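Side-chain contacts in chloromuconate cycloisomerase (Rhodococcus opacus, PDB 4M0X), which belongs to the enolase superfamily, holding a manganese ion in a TIM-barrel domain that is joined to a smaller N-terminal domain: residues Ile33-Val38 and Ser303-Ala308; Asp182-Ile187 and Cys191-Asp196; Asp231-Leu236 and Ile242-Asp247; Arg280-Ala285 and Tyr314-Asp319. All blocks are in the same frame, centred on the assembly; numbering follows the deposited sequence.

Contact 1: Ile33-Val38 and Ser303-Ala308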
loop_
_atom_site.group_PDB
_atom_site.type_symbol
_atom_site.label_atom_id
_atom_site.label_comp_id
_atom_site.label_asym_id
_atom_site.label_seq_id
_atom_site.Cartn_x
_atom_site.Cartn_y
_atom_site.Cartn_z
ATOM N N ILE A 33 -7.522 -8.291 -45.157
ATOM C CA ILE A 33 -8.669 -7.978 -44.326
ATOM C C ILE A 33 -9.745 -9.003 -44.590
ATOM O O ILE A 33 -9.738 -9.666 -45.636
ATOM C CB ILE A 33 -9.212 -6.551 -44.586
ATOM C CG1 ILE A 33 -10.008 -6.489 -45.887
ATOM C CG2 ILE A 33 -8.078 -5.520 -44.585
ATOM C CD1 ILE A 33 -10.819 -5.220 -46.066
ATOM N N VAL A 34 -10.651 -9.165 -43.638
ATOM C CA VAL A 34 -11.888 -9.830 -43.935
ATOM C C VAL A 34 -12.869 -8.688 -44.154
ATOM O O VAL A 34 -13.024 -7.833 -43.274
ATOM C CB VAL A 34 -12.340 -10.758 -42.774
ATOM C CG1 VAL A 34 -13.635 -11.476 -43.118
ATOM C CG2 VAL A 34 -11.269 -11.791 -42.455
ATOM N N LEU A 35 -13.522 -8.624 -45.309
ATOM C CA LEU A 35 -14.594 -7.620 -45.446
ATOM C C LEU A 35 -15.975 -8.158 -45.046
ATOM O O LEU A 35 -16.481 -9.077 -45.673
ATOM C CB LEU A 35 -14.643 -6.987 -46.841
ATOM C CG LEU A 35 -15.748 -5.937 -46.794
ATOM C CD1 LEU A 35 -15.150 -4.560 -46.618
ATOM C CD2 LEU A 35 -16.656 -5.987 -48.004
ATOM N N VAL A 36 -16.572 -7.606 -43.992
ATOM C CA VAL A 36 -17.898 -8.088 -43.537
ATOM C C VAL A 36 -19.017 -7.268 -44.142
ATOM O O VAL A 36 -18.877 -6.050 -44.320
ATOM C CB VAL A 36 -18.038 -8.131 -42.024
ATOM C CG1 VAL A 36 -19.508 -8.272 -41.615
ATOM C CG2 VAL A 36 -17.232 -9.293 -41.485
ATOM N N ARG A 37 -20.102 -7.951 -44.505
ATOM C CA ARG A 37 -21.242 -7.295 -45.120
ATOM C C ARG A 37 -22.493 -7.750 -44.482
ATOM O O ARG A 37 -22.697 -8.945 -44.253
ATOM C CB ARG A 37 -21.315 -7.596 -46.593
ATOM C CG ARG A 37 -20.262 -6.837 -47.361
ATOM C CD ARG A 37 -20.155 -7.471 -48.721
ATOM N NE ARG A 37 -21.062 -6.831 -49.659
ATOM C CZ ARG A 37 -21.231 -7.236 -50.902
ATOM N NH1 ARG A 37 -20.566 -8.303 -51.328
ATOM N NH2 ARG A 37 -22.073 -6.581 -51.683
ATOM N N VAL A 38 -23.327 -6.777 -44.168
ATOM C CA VAL A 38 -24.559 -7.038 -43.463
ATOM C C VAL A 38 -25.605 -6.423 -44.364
ATOM O O VAL A 38 -25.509 -5.239 -44.675
ATOM C CB VAL A 38 -24.559 -6.400 -42.045
ATOM C CG1 VAL A 38 -25.721 -6.927 -41.228
ATOM C CG2 VAL A 38 -23.279 -6.725 -41.293
ATOM N N SER A 303 -7.472 -0.745 -43.794
ATOM C CA SER A 303 -7.761 -0.149 -45.063
ATOM C C SER A 303 -8.639 1.068 -44.799
ATOM O O SER A 303 -8.831 1.463 -43.643
ATOM C CB SER A 303 -8.533 -1.143 -45.884
ATOM O OG SER A 303 -9.801 -1.285 -45.288
ATOM N N SER A 304 -9.213 1.640 -45.858
ATOM C CA SER A 304 -10.125 2.762 -45.679
ATOM C C SER A 304 -11.464 2.400 -45.052
ATOM O O SER A 304 -12.122 3.280 -44.493
ATOM C CB SER A 304 -10.319 3.517 -46.973
ATOM O OG SER A 304 -9.145 4.272 -47.226
ATOM N N VAL A 305 -11.855 1.124 -45.116
ATOM C CA VAL A 305 -13.109 0.698 -44.485
ATOM C C VAL A 305 -13.132 0.929 -42.955
ATOM O O VAL A 305 -14.001 1.665 -42.457
ATOM C CB VAL A 305 -13.469 -0.763 -44.820
ATOM C CG1 VAL A 305 -14.802 -1.171 -44.170
ATOM C CG2 VAL A 305 -13.498 -0.976 -46.327
ATOM N N MET A 306 -12.195 0.314 -42.222
ATOM C CA MET A 306 -12.041 0.513 -40.771
ATOM C C MET A 306 -11.440 1.901 -40.449
ATOM O O MET A 306 -11.831 2.553 -39.467
ATOM C CB MET A 306 -11.195 -0.630 -40.158
ATOM C CG MET A 306 -10.772 -0.490 -38.682
ATOM S SD MET A 306 -12.103 -0.523 -37.456
ATOM C CE MET A 306 -12.863 -2.133 -37.715
ATOM N N GLY A 307 -10.512 2.344 -41.303
ATOM C CA GLY A 307 -9.901 3.661 -41.181
ATOM C C GLY A 307 -10.914 4.786 -41.137
ATOM O O GLY A 307 -10.824 5.674 -40.275
ATOM N N ALA A 308 -11.877 4.754 -42.059
ATOM C CA ALA A 308 -13.023 5.684 -42.027
ATOM C C ALA A 308 -13.836 5.691 -40.702
ATOM O O ALA A 308 -14.091 6.760 -40.173
ATOM C CB ALA A 308 -13.936 5.470 -43.229
#
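Leu35 lays the CD1 methyl of its side chain over both branches of Val305, with CD1 4.0 Å from Val305 CG2 and 4.2 Å from Val305 CG1. The two side chains meet at about a right angle. This is a domain interface of the enolase superfamily fold: Leu35 belongs to strand 27-40 in the antiparallel sheet of the N-terminal domain, and Val305 lies in the first turn of helix 304-316 of the barrel domain. Leu35 reaches across because CG stands anti to the backbone N (chi1 -177°), which lets the branched end close on a valine that its CB does not face directly.

Two residues earlier on the strand, Ile33 brings CD1 to 4.1 Å from Ser303 OG, an apolar methyl beside a hydroxyl that is engaged elsewhere. Glu49 of strand 45-51 binds both this hydroxyl and the amide of Met306, so a second strand of the small domain also reaches the start of the helix. Ser303 is the N-cap. With chi1 at 69°, its OG turns back over the first turn and accepts the Val305 N-H at 3.2 Å, the bond bent to 143° at the hydrogen.

Contact 2: Asp182-Ile187 and Cys191-Asp196. With MN (manganese (II) ion), chain C.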
loop_
_atom_site.group_PDB
_atom_site.type_symbol
_atom_site.label_atom_id
_atom_site.label_comp_id
_atom_site.label_asym_id
_atom_site.label_seq_id
_atom_site.Cartn_x
_atom_site.Cartn_y
_atom_site.Cartn_z
ATOM N N ASP A 182 20.139 7.111 -35.617
ATOM C CA ASP A 182 20.636 7.567 -36.907
ATOM C C ASP A 182 19.631 8.466 -37.564
ATOM O O ASP A 182 19.958 9.583 -37.924
ATOM C CB ASP A 182 20.929 6.397 -37.835
ATOM C CG ASP A 182 22.368 5.975 -37.795
ATOM O OD1 ASP A 182 23.020 6.142 -36.732
ATOM O OD2 ASP A 182 22.847 5.473 -38.837
ATOM N N VAL A 183 18.403 7.977 -37.699
ATOM C CA VAL A 183 17.348 8.703 -38.397
ATOM C C VAL A 183 16.934 9.970 -37.664
ATOM O O VAL A 183 16.585 10.960 -38.289
ATOM C CB VAL A 183 16.114 7.831 -38.595
ATOM C CG1 VAL A 183 15.044 8.622 -39.322
ATOM C CG2 VAL A 183 16.480 6.573 -39.369
ATOM N N LEU A 184 17.001 9.930 -36.340
ATOM C CA LEU A 184 16.688 11.066 -35.505
ATOM C C LEU A 184 17.661 12.221 -35.700
ATOM O O LEU A 184 17.408 13.347 -35.242
ATOM C CB LEU A 184 16.704 10.643 -34.038
ATOM C CG LEU A 184 15.530 9.847 -33.509
ATOM C CD1 LEU A 184 15.996 8.895 -32.424
ATOM C CD2 LEU A 184 14.505 10.831 -32.978
ATOM N N GLU A 185 18.783 11.948 -36.352
ATOM C CA GLU A 185 19.762 12.999 -36.595
ATOM C C GLU A 185 19.225 14.000 -37.594
ATOM O O GLU A 185 19.370 15.206 -37.387
ATOM C CB GLU A 185 21.084 12.428 -37.066
ATOM C CG GLU A 185 21.866 11.837 -35.918
ATOM C CD GLU A 185 23.339 11.697 -36.221
ATOM O OE1 GLU A 185 23.671 11.242 -37.346
ATOM O OE2 GLU A 185 24.153 12.027 -35.319
ATOM N N CYS A 186 18.576 13.485 -38.646
ATOM C CA CYS A 186 17.910 14.316 -39.665
ATOM C C CYS A 186 16.398 14.594 -39.375
ATOM O O CYS A 186 15.611 14.803 -40.305
ATOM C CB CYS A 186 18.149 13.742 -41.089
ATOM S SG CYS A 186 19.889 13.479 -41.556
ATOM N N ILE A 187 16.000 14.604 -38.093
ATOM C CA ILE A 187 14.626 15.004 -37.671
ATOM C C ILE A 187 14.714 16.205 -36.749
ATOM O O ILE A 187 15.483 16.180 -35.788
ATOM C CB ILE A 187 13.811 13.860 -36.974
ATOM C CG1 ILE A 187 12.982 13.072 -37.981
ATOM C CG2 ILE A 187 12.827 14.403 -35.949
ATOM C CD1 ILE A 187 12.798 11.617 -37.626
ATOM N N CYS A 191 9.857 18.055 -33.303
ATOM C CA CYS A 191 8.912 16.970 -33.661
ATOM C C CYS A 191 8.488 15.993 -32.550
ATOM O O CYS A 191 9.210 15.795 -31.576
ATOM C CB CYS A 191 9.506 16.150 -34.790
ATOM S SG CYS A 191 9.539 17.051 -36.345
ATOM N N ALA A 192 7.333 15.350 -32.714
ATOM C CA ALA A 192 6.988 14.230 -31.842
ATOM C C ALA A 192 7.600 12.940 -32.412
ATOM O O ALA A 192 7.513 12.659 -33.624
ATOM C CB ALA A 192 5.480 14.096 -31.683
ATOM N N VAL A 193 8.243 12.157 -31.559
ATOM C CA VAL A 193 8.663 10.834 -31.992
ATOM C C VAL A 193 8.222 9.792 -30.986
ATOM O O VAL A 193 8.638 9.841 -29.830
ATOM C CB VAL A 193 10.174 10.720 -32.142
ATOM C CG1 VAL A 193 10.525 9.360 -32.740
ATOM C CG2 VAL A 193 10.706 11.859 -32.999
ATOM N N ILE A 194 7.363 8.874 -31.420
ATOM C CA ILE A 194 7.061 7.685 -30.657
ATOM C C ILE A 194 8.022 6.589 -31.087
ATOM O O ILE A 194 8.361 6.510 -32.256
ATOM C CB ILE A 194 5.656 7.174 -30.992
ATOM C CG1 ILE A 194 4.609 8.176 -30.548
ATOM C CG2 ILE A 194 5.410 5.783 -30.394
ATOM C CD1 ILE A 194 3.332 8.062 -31.345
ATOM N N VAL A 195 8.438 5.730 -30.156
ATOM C CA VAL A 195 9.054 4.429 -30.529
ATOM C C VAL A 195 8.219 3.237 -30.029
ATOM O O VAL A 195 7.770 3.215 -28.866
ATOM C CB VAL A 195 10.521 4.299 -30.047
ATOM C CG1 VAL A 195 11.375 5.413 -30.631
ATOM C CG2 VAL A 195 10.607 4.313 -28.541
ATOM N N ASP A 196 8.002 2.267 -30.916
ATOM C CA ASP A 196 7.145 1.107 -30.630
ATOM C C ASP A 196 7.816 -0.262 -30.826
ATOM O O ASP A 196 7.782 -0.820 -31.923
ATOM C CB ASP A 196 5.884 1.167 -31.477
ATOM C CG ASP A 196 4.838 0.200 -30.996
ATOM O OD1 ASP A 196 5.149 -0.526 -30.037
ATOM O OD2 ASP A 196 3.721 0.157 -31.556
HETATM MN MN MN C . 1.716 -0.391 -31.199
HETATM O O HOH W 1 2.640 -1.435 -29.469
HETATM O O HOH W 2 1.855 -2.813 -31.773
#
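Leu184 and Ile187 form two bumps with a shallow hollow between them, and Val193 of strand 192-196 fits there by one methyl, CG2. That methyl lies 3.9 Å from Leu184 CD2 and, more loosely, 4.4 Å from Ile187 CG2. The fit is reciprocal. Cys191 and Val193, two residues apart, face the same way, and Ile187 CG2 settles into the dip between them, 3.9 Å from Cys191 CB. It is the CB of the cysteine that makes the closest approach and not its sulfur, which is turned to the position anti to the carbonyl carbon (chi1 -70°). Leu184 and Val193 meet aslant, and the leucine gets there by its branched end, since its CB does not point straight at the strand.

Leu184 and Ile187 follow helix 173-183 in the beta-alpha-beta unit it forms with strands 163-167 and 192-196, a repeating element of the TIM barrel, and pack this part of the chain against the second strand. Phe166 of the preceding strand packs on Val193 as well.

At its far end the same strand turns polar. Asp196 binds the manganese ion through OD2 alone, at 2.1 Å, while OD1 accepts a bond from a metal-bound water at 2.7 Å and another from the amide of Asn198. Between these two segments the side chains meet by apolar contacts, which set no bond direction and depend on complementary shape, whereas directed bonds fix the carboxylate at the metal.

Contact 3: Asp231-Leu236 and Ile242-Asp247; sequences DGLARL and IPIMAD. With MN (manganese (II) ion), chain C.
The helical segment 231-236 passes closest to the strand where Leu236 faces Ile244, their CA atoms 7.6 Å apart, a separation that side chains must fill. Ile244 does most of the filling, since its two branches each meet a different leucine. Its CG2 methyl lies 4.2 Å from Leu233 CD1, and its CD1 methyl lies 4.4 Å from Leu236 CD1. A folded chi2 of -62° takes CD1 out of an extended line, spreading the isoleucine along the helix so that it spans residues three apart. Leu236 directs its CB at the strand, while Leu233 starts off past it and makes contact only through its branched end.

Strand 220-222, helix 230-239 and strand 244-246 make up a beta-alpha-beta unit of the TIM barrel, and this contact forms part of the apolar layer between that helix and the second strand. Leu236 also packs on Leu210 of the neighbouring helix 203-215, and Pro243, beside Ile244, rests on Leu204 of a neighbouring subunit.

Just beyond the strand, the chain delivers Asp247 to the metal. Its OD2 binds the manganese ion at 2.2 Å, with CG anti to the backbone N (chi1 172°). The other oxygen, OD1, forms a salt bridge with Lys271, so both ends of the carboxylate are engaged. The backbone amide of Asp247 is hydrogen-bonded to Gln223 OE1.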
loop_
_atom_site.group_PDB
_atom_site.type_symbol
_atom_site.label_atom_id
_atom_site.label_comp_id
_atom_site.label_asym_id
_atom_site.label_seq_id
_atom_site.Cartn_x
_atom_site.Cartn_y
_atom_site.Cartn_z
ATOM N N ASP A 231 3.596 -3.893 -13.628
ATOM C CA ASP A 231 4.585 -3.337 -12.702
ATOM C C ASP A 231 5.779 -2.707 -13.419
ATOM O O ASP A 231 6.263 -1.644 -13.023
ATOM C CB ASP A 231 5.066 -4.408 -11.751
ATOM C CG ASP A 231 3.977 -4.863 -10.820
ATOM O OD1 ASP A 231 2.945 -4.162 -10.658
ATOM O OD2 ASP A 231 4.162 -5.946 -10.241
ATOM N N GLY A 232 6.240 -3.382 -14.470
ATOM C CA GLY A 232 7.435 -2.979 -15.135
ATOM C C GLY A 232 7.132 -1.694 -15.843
ATOM O O GLY A 232 7.968 -0.771 -15.884
ATOM N N LEU A 233 5.921 -1.635 -16.396
ATOM C CA LEU A 233 5.449 -0.421 -17.032
ATOM C C LEU A 233 5.447 0.715 -16.024
ATOM O O LEU A 233 5.921 1.795 -16.330
ATOM C CB LEU A 233 4.052 -0.638 -17.547
ATOM C CG LEU A 233 3.719 -0.863 -19.016
ATOM C CD1 LEU A 233 4.925 -0.936 -19.959
ATOM C CD2 LEU A 233 2.758 -2.056 -19.103
ATOM N N ALA A 234 4.936 0.454 -14.828
ATOM C CA ALA A 234 4.896 1.454 -13.777
ATOM C C ALA A 234 6.253 1.930 -13.334
ATOM O O ALA A 234 6.380 3.124 -13.067
ATOM C CB ALA A 234 4.104 0.987 -12.566
ATOM N N ARG A 235 7.239 1.036 -13.226
ATOM C CA ARG A 235 8.593 1.438 -12.849
ATOM C C ARG A 235 9.168 2.325 -13.947
ATOM O O ARG A 235 9.911 3.268 -13.633
ATOM C CB ARG A 235 9.557 0.266 -12.674
ATOM C CG ARG A 235 9.535 -0.431 -11.332
ATOM C CD ARG A 235 10.220 -1.793 -11.444
ATOM N NE ARG A 235 9.475 -2.852 -10.750
ATOM C CZ ARG A 235 9.087 -4.025 -11.290
ATOM N NH1 ARG A 235 9.368 -4.320 -12.562
ATOM N NH2 ARG A 235 8.407 -4.926 -10.552
ATOM N N LEU A 236 8.850 2.020 -15.214
ATOM C CA LEU A 236 9.359 2.771 -16.354
ATOM C C LEU A 236 8.764 4.168 -16.365
ATOM O O LEU A 236 9.490 5.174 -16.581
ATOM C CB LEU A 236 9.014 2.092 -17.671
ATOM C CG LEU A 236 10.011 1.175 -18.354
ATOM C CD1 LEU A 236 9.423 0.896 -19.705
ATOM C CD2 LEU A 236 11.389 1.768 -18.559
ATOM N N ILE A 242 10.074 10.726 -20.261
ATOM C CA ILE A 242 9.089 10.783 -21.337
ATOM C C ILE A 242 7.959 9.846 -20.983
ATOM O O ILE A 242 8.162 8.895 -20.244
ATOM C CB ILE A 242 9.685 10.398 -22.724
ATOM C CG1 ILE A 242 10.465 9.084 -22.638
ATOM C CG2 ILE A 242 10.542 11.528 -23.296
ATOM C CD1 ILE A 242 10.709 8.452 -23.980
ATOM N N PRO A 243 6.754 10.117 -21.489
ATOM C CA PRO A 243 5.637 9.228 -21.141
ATOM C C PRO A 243 5.635 7.875 -21.837
ATOM O O PRO A 243 6.235 7.693 -22.897
ATOM C CB PRO A 243 4.399 10.035 -21.554
ATOM C CG PRO A 243 4.888 11.008 -22.573
ATOM C CD PRO A 243 6.303 11.348 -22.168
ATOM N N ILE A 244 4.897 6.950 -21.239
ATOM C CA ILE A 244 4.724 5.585 -21.709
ATOM C C ILE A 244 3.270 5.385 -22.162
ATOM O O ILE A 244 2.320 5.658 -21.403
ATOM C CB ILE A 244 4.987 4.608 -20.535
ATOM C CG1 ILE A 244 6.360 4.839 -19.935
ATOM C CG2 ILE A 244 4.833 3.150 -20.942
ATOM C CD1 ILE A 244 7.477 4.595 -20.920
ATOM N N MET A 245 3.097 4.848 -23.363
ATOM C CA MET A 245 1.780 4.522 -23.875
ATOM C C MET A 245 1.484 3.020 -23.929
ATOM O O MET A 245 2.257 2.236 -24.464
ATOM C CB MET A 245 1.664 5.112 -25.251
ATOM C CG MET A 245 0.400 4.801 -26.017
ATOM S SD MET A 245 0.149 6.133 -27.209
ATOM C CE MET A 245 1.535 5.973 -28.329
ATOM N N ALA A 246 0.340 2.638 -23.385
ATOM C CA ALA A 246 -0.167 1.306 -23.515
ATOM C C ALA A 246 -0.827 1.145 -24.874
ATOM O O ALA A 246 -1.575 2.026 -25.330
ATOM C CB ALA A 246 -1.169 1.045 -22.419
ATOM N N ASP A 247 -0.546 0.021 -25.523
ATOM C CA ASP A 247 -1.218 -0.353 -26.746
ATOM C C ASP A 247 -1.734 -1.771 -26.494
ATOM O O ASP A 247 -2.867 -1.927 -26.012
ATOM C CB ASP A 247 -0.288 -0.262 -27.961
ATOM C CG ASP A 247 -0.922 -0.838 -29.241
ATOM O OD1 ASP A 247 -2.141 -1.146 -29.222
ATOM O OD2 ASP A 247 -0.207 -1.004 -30.257
HETATM MN MN MN C . 1.716 -0.391 -31.199
HETATM O O HOH W 2 1.855 -2.813 -31.773
HETATM O O HOH W 1 2.640 -1.435 -29.469
#

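Contact 4: Arg280-Ala285 and Tyr314-Asp319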
loop_
_atom_site.group_PDB
_atom_site.type_symbol
_atom_site.label_atom_id
_atom_site.label_comp_id
_atom_site.label_asym_id
_atom_site.label_seq_id
_atom_site.Cartn_x
_atom_site.Cartn_y
_atom_site.Cartn_z
ATOM N N ARG A 280 -16.904 -0.043 -27.320
ATOM C CA ARG A 280 -15.828 -0.385 -26.374
ATOM C C ARG A 280 -14.634 0.544 -26.513
ATOM O O ARG A 280 -14.164 1.087 -25.516
ATOM C CB ARG A 280 -15.381 -1.838 -26.520
ATOM C CG ARG A 280 -16.456 -2.851 -26.189
ATOM C CD ARG A 280 -16.873 -2.700 -24.739
ATOM N NE ARG A 280 -17.644 -3.848 -24.278
ATOM C CZ ARG A 280 -18.360 -3.881 -23.150
ATOM N NH1 ARG A 280 -18.407 -2.823 -22.332
ATOM N NH2 ARG A 280 -19.042 -4.982 -22.840
ATOM N N ALA A 281 -14.179 0.768 -27.751
ATOM C CA ALA A 281 -13.129 1.771 -27.994
ATOM C C ALA A 281 -13.452 3.125 -27.345
ATOM O O ALA A 281 -12.584 3.651 -26.648
ATOM C CB ALA A 281 -12.806 1.919 -29.471
ATOM N N ARG A 282 -14.659 3.691 -27.528
ATOM C CA ARG A 282 -14.971 4.940 -26.826
ATOM C C ARG A 282 -14.912 4.779 -25.319
ATOM O O ARG A 282 -14.443 5.687 -24.625
ATOM C CB ARG A 282 -16.310 5.589 -27.214
ATOM C CG ARG A 282 -16.161 6.936 -27.909
ATOM C CD ARG A 282 -16.529 8.201 -27.136
ATOM N NE ARG A 282 -15.612 8.593 -26.058
ATOM C CZ ARG A 282 -15.699 9.773 -25.430
ATOM N NH1 ARG A 282 -16.628 10.650 -25.794
ATOM N NH2 ARG A 282 -14.860 10.103 -24.455
ATOM N N GLU A 283 -15.379 3.642 -24.814
ATOM C CA GLU A 283 -15.427 3.456 -23.381
ATOM C C GLU A 283 -14.012 3.523 -22.832
ATOM O O GLU A 283 -13.777 4.202 -21.847
ATOM C CB GLU A 283 -16.158 2.161 -22.983
ATOM C CG GLU A 283 -17.687 2.264 -23.081
ATOM C CD GLU A 283 -18.427 0.940 -22.792
ATOM O OE1 GLU A 283 -19.695 0.938 -22.643
ATOM O OE2 GLU A 283 -17.731 -0.109 -22.700
ATOM N N ILE A 284 -13.065 2.853 -23.489
ATOM C CA ILE A 284 -11.644 2.931 -23.112
ATOM C C ILE A 284 -11.150 4.376 -23.105
ATOM O O ILE A 284 -10.430 4.803 -22.200
ATOM C CB ILE A 284 -10.744 2.036 -23.992
ATOM C CG1 ILE A 284 -11.093 0.565 -23.784
ATOM C CG2 ILE A 284 -9.269 2.230 -23.692
ATOM C CD1 ILE A 284 -10.500 -0.345 -24.839
ATOM N N ALA A 285 -11.588 5.148 -24.074
ATOM C CA ALA A 285 -11.164 6.518 -24.131
ATOM C C ALA A 285 -11.848 7.297 -23.007
ATOM O O ALA A 285 -11.249 8.210 -22.417
ATOM C CB ALA A 285 -11.464 7.119 -25.503
ATOM N N TYR A 314 -12.220 9.029 -33.693
ATOM C CA TYR A 314 -11.159 9.925 -33.248
ATOM C C TYR A 314 -11.609 11.378 -33.322
ATOM O O TYR A 314 -11.259 12.174 -32.468
ATOM C CB TYR A 314 -9.883 9.698 -34.048
ATOM C CG TYR A 314 -9.359 8.263 -34.084
ATOM C CD1 TYR A 314 -9.890 7.279 -33.250
ATOM C CD2 TYR A 314 -8.288 7.901 -34.925
ATOM C CE1 TYR A 314 -9.408 5.979 -33.270
ATOM C CE2 TYR A 314 -7.800 6.589 -34.944
ATOM C CZ TYR A 314 -8.373 5.633 -34.116
ATOM O OH TYR A 314 -7.927 4.320 -34.093
ATOM N N GLY A 315 -12.400 11.722 -34.327
ATOM C CA GLY A 315 -13.006 13.043 -34.381
ATOM C C GLY A 315 -14.083 13.318 -33.316
ATOM O O GLY A 315 -14.349 14.493 -32.993
ATOM N N THR A 316 -14.734 12.280 -32.784
ATOM C CA THR A 316 -15.684 12.530 -31.715
ATOM C C THR A 316 -14.965 12.675 -30.387
ATOM O O THR A 316 -15.497 13.219 -29.457
ATOM C CB THR A 316 -16.816 11.462 -31.564
ATOM O OG1 THR A 316 -16.323 10.280 -30.932
ATOM C CG2 THR A 316 -17.475 11.103 -32.889
ATOM N N MET A 317 -13.746 12.167 -30.305
ATOM C CA MET A 317 -13.052 12.016 -29.026
ATOM C C MET A 317 -12.554 13.336 -28.450
ATOM O O MET A 317 -12.119 14.216 -29.201
ATOM C CB MET A 317 -11.889 11.070 -29.213
ATOM C CG MET A 317 -12.267 9.628 -28.994
ATOM S SD MET A 317 -10.934 8.533 -29.519
ATOM C CE MET A 317 -9.600 8.880 -28.388
ATOM N N PRO A 318 -12.623 13.477 -27.109
ATOM C CA PRO A 318 -12.256 14.755 -26.515
ATOM C C PRO A 318 -10.753 14.971 -26.520
ATOM O O PRO A 318 -10.302 16.107 -26.341
ATOM C CB PRO A 318 -12.775 14.638 -25.080
ATOM C CG PRO A 318 -12.737 13.175 -24.779
ATOM C CD PRO A 318 -13.067 12.496 -26.089
ATOM N N ASP A 319 -9.983 13.902 -26.728
ATOM C CA ASP A 319 -8.534 13.983 -26.570
ATOM C C ASP A 319 -7.801 13.085 -27.545
ATOM O O ASP A 319 -8.042 11.888 -27.598
ATOM C CB ASP A 319 -8.125 13.642 -25.125
ATOM C CG ASP A 319 -6.618 13.757 -24.887
ATOM O OD1 ASP A 319 -5.858 12.824 -25.214
ATOM O OD2 ASP A 319 -6.173 14.797 -24.363
HETATM O O HOH W 3 -17.664 11.625 -28.084
#
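The carbonyl oxygen of Thr316 is gripped by two groups, the NE of Arg131 and a water that donates to it at 3.0 Å. The water also joins the two segments: it accepts a weak bond from Arg282 NH1, 2.7 Å away. Arg282 reaches it with a chain bent at chi2 (-107°) and chi3 (72°), which brings its flat end beside the segment that closes helix 304-316. There Pro318 covers one face of the guanidinium, its CD 3.4 Å from Arg282 NH2 and 3.8 Å from Arg282 CZ, with the two side chains arriving from opposite directions. Charge and ring meet by van der Waals contact, and the water adds only a weak polar link.

Deeper in, the contact is apolar. Met317, the first residue past the helix, bends at chi3 (66°) and sets CE 3.9 Å from Ala285 CB.

On helix 278-291, Arg280 NH1 forms a salt bridge with Glu283 OE2 at 2.8 Å, the carboxylate oxygen lying close to the guanidinium plane and using its syn lone pair. Arg280 NH2 pairs with Glu289 of a neighbouring subunit, so this edge of the helix meets the assembly interface.

Within the barrel domain, helix 278-291 therefore lies against the end of helix 304-316, and Ala285 and Met317 both rest on Ile270 of strand 267-270 and Cys295 of strand 294-297.

From the N terminus, contact 1 opens first, on strand 27-40 of the small domain, and closes at the start of helix 304-316 after 264 intervening residues, tying that domain to the barrel. Contacts 2 and 3 are nested inside this long loop, one after the other, each closing a short helix-to-strand connection. Their strands lie in the same sheet, and at or just past their ends Asp196 and Asp247 reach one manganese ion, which Glu222 also binds; Ile194 CD1 and Met245 CE pack 4.1 Å apart. Contact 4 opens before contact 1 closes and ends beyond it, so the two cross, using opposite ends of helix 304-316 with centres about 19 Å apart.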